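Local coordinates for protein thermospermine synthase (Medicago truncatula, PDB 6BQ6) that probably transfers an aminopropyl group from decarboxylated S-adenosylmethionine to spermidine, giving thermospermine and methylthioadenosine in plant polyamine biosynthesis, at residues G292-F295 with V296-T300. Sequence-based numbering, arbitrary orientation.
Sequences GKTF and VSSST
Phe295, in helix 292-298, meets Ser299 just past its C-terminal end, with Ser299 OG lying over one face of the ring. The approach is a van der Waals contact: Phe295 CE2 stands 3.9 Å from Ser299 OG, and Phe295 CZ 4.0 Å from Ser299 CB. With its CG anti to the backbone N (chi1 180°), the phenylalanine carries its ring beside its own carbonyl, on the side where the next turn passes. Ser299 OG sits between its backbone N and carbonyl carbon (chi1 66°), which folds the hydroxyl back onto the helix. There it reaches Phe295 O at 3.0 Å and Val296 O at 3.1 Å, and its single proton may serve either. Phe295 O also accepts Ser299 N at 2.9 Å, with the N-H bent to 144°, whereas the three preceding i to i+4 bonds, beginning with Val296 N to Gly292 O, are straighter.

Ser298 OG lies 3.1 Å from Thr294 O, and the one proton may go to Thr294 O or to the backbone O of Ser248. Outside the helix, the Phe295 ring meets Tyr247 edge-to-face and also touches His98; an alanine here would probably leave both aromatic partners without their ring contact and strip Ser299 of the face it packs against. Ser297 OG instead bonds Thr300 O of the second subunit. After Ser298 the chain departs from the helix, and Thr300 OG1 donates to Val296 O at 2.8 Å. The arrangement is typical of the C-terminal end of a short helix, where the last i to i+4 bond bends and side-chain hydroxyls take up backbone carbonyls, packed here against strand 243-251 on its aromatic side and against the second subunit through Thr294 and Ser297.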
ATOM      1  N   GLY B 292      -0.531  36.665 -17.005  1.00 22.62           N
ATOM      2  CA  GLY B 292      -1.681  37.367 -16.488  1.00 23.00           C
ATOM      3  C   GLY B 292      -2.973  36.625 -16.644  1.00 22.66           C
ATOM      4  O   GLY B 292      -3.796  36.599 -15.683  1.00 22.62           O
ATOM      5  N   LYS B 293      -3.164  35.993 -17.799  1.00 22.14           N
ATOM      6  CA  LYS B 293      -4.377  35.206 -18.008  1.00 23.56           C
ATOM      7  C   LYS B 293      -4.498  34.058 -17.011  1.00 21.81           C
ATOM      8  O   LYS B 293      -5.588  33.746 -16.502  1.00 21.50           O
ATOM      9  CB  LYS B 293      -4.454  34.645 -19.432  1.00 25.84           C
ATOM     10  CG  LYS B 293      -5.011  35.585 -20.493  1.00 29.84           C
ATOM     11  CD  LYS B 293      -5.193  34.724 -21.752  1.00 32.48           C
ATOM     12  CE  LYS B 293      -5.744  35.483 -22.929  1.00 36.99           C
ATOM     13  NZ  LYS B 293      -6.163  34.501 -23.977  1.00 38.99           N
ATOM     14  N   THR B 294      -3.366  33.455 -16.701  1.00 20.89           N
ATOM     15  CA  THR B 294      -3.332  32.381 -15.706  1.00 20.44           C
ATOM     16  C   THR B 294      -3.800  32.871 -14.356  1.00 20.21           C
ATOM     17  O   THR B 294      -4.621  32.207 -13.688  1.00 19.54           O
ATOM     18  CB  THR B 294      -1.945  31.720 -15.600  1.00 20.90           C
ATOM     19  OG1 THR B 294      -1.501  31.273 -16.886  1.00 20.62           O
ATOM     20  CG2 THR B 294      -1.995  30.488 -14.699  1.00 21.32           C
ATOM     21  N   PHE B 295      -3.306  34.042 -13.930  1.00 19.95           N
ATOM     22  CA  PHE B 295      -3.752  34.569 -12.658  1.00 19.71           C
ATOM     23  C   PHE B 295      -5.232  34.893 -12.636  1.00 20.34           C
ATOM     24  O   PHE B 295      -5.931  34.582 -11.652  1.00 20.60           O
ATOM     25  CB  PHE B 295      -2.926  35.792 -12.214  1.00 20.05           C
ATOM     26  CG  PHE B 295      -3.399  36.309 -10.919  1.00 20.36           C
ATOM     27  CD1 PHE B 295      -3.175  35.546  -9.791  1.00 19.77           C
ATOM     28  CD2 PHE B 295      -4.232  37.405 -10.842  1.00 21.27           C
ATOM     29  CE1 PHE B 295      -3.723  35.894  -8.565  1.00 20.42           C
ATOM     30  CE2 PHE B 295      -4.769  37.772  -9.609  1.00 21.10           C
ATOM     31  CZ  PHE B 295      -4.502  37.005  -8.484  1.00 20.92           C
ATOM     32  N   VAL B 296      -5.742  35.483 -13.708  1.00 21.59           N
ATOM     33  CA  VAL B 296      -7.170  35.815 -13.766  1.00 23.41           C
ATOM     34  C   VAL B 296      -7.993  34.544 -13.696  1.00 23.13           C
ATOM     35  O   VAL B 296      -8.964  34.517 -12.947  1.00 24.39           O
ATOM     36  CB  VAL B 296      -7.511  36.678 -14.994  1.00 25.32           C
ATOM     37  CG1 VAL B 296      -9.029  36.688 -15.257  1.00 26.98           C
ATOM     38  CG2 VAL B 296      -6.909  38.055 -14.787  1.00 26.81           C
ATOM     39  N   SER B 297      -7.553  33.496 -14.391  1.00 23.03           N
ATOM     40  CA  SER B 297      -8.222  32.172 -14.350  1.00 23.89           C
ATOM     41  C   SER B 297      -8.172  31.588 -12.923  1.00 22.97           C
ATOM     42  O   SER B 297      -9.202  31.176 -12.362  1.00 22.23           O
ATOM     43  CB  SER B 297      -7.530  31.195 -15.312  1.00 25.37           C
ATOM     44  OG  SER B 297      -8.173  29.891 -15.220  1.00 27.03           O
ATOM     45  N   SER B 298      -6.988  31.638 -12.314  1.00 21.82           N
ATOM     46  CA  SER B 298      -6.789  31.152 -10.934  1.00 21.39           C
ATOM     47  C   SER B 298      -7.670  31.838  -9.935  1.00 20.28           C
ATOM     48  O   SER B 298      -8.098  31.208  -8.953  1.00 19.48           O
ATOM     49  CB  SER B 298      -5.342  31.326 -10.455  1.00 23.62           C
ATOM     50  OG  SER B 298      -4.528  30.398 -11.184  1.00 29.38           O
ATOM     51  N   SER B 299      -7.893  33.126 -10.143  1.00 20.59           N
ATOM     52  CA  SER B 299      -8.692  33.928  -9.218  1.00 21.15           C
ATOM     53  C   SER B 299     -10.203  33.908  -9.502  1.00 22.73           C
ATOM     54  O   SER B 299     -10.977  34.573  -8.841  1.00 22.82           O
ATOM     55  CB  SER B 299      -8.103  35.327  -9.108  1.00 22.71           C
ATOM     56  OG  SER B 299      -8.216  35.990 -10.313  1.00 24.32           O
ATOM     57  N   THR B 300     -10.608  33.134 -10.489  1.00 22.17           N
ATOM     58  CA  THR B 300     -12.010  32.924 -10.770  1.00 24.05           C
ATOM     59  C   THR B 300     -12.285  31.532 -10.274  1.00 25.19           C
ATOM     60  O   THR B 300     -12.016  30.541 -10.969  1.00 26.96           O
ATOM     61  CB  THR B 300     -12.297  32.980 -12.292  1.00 24.36           C
ATOM     62  OG1 THR B 300     -11.791  34.207 -12.871  1.00 24.99           O
ATOM     63  CG2 THR B 300     -13.798  32.827 -12.541  1.00 25.45           C
TER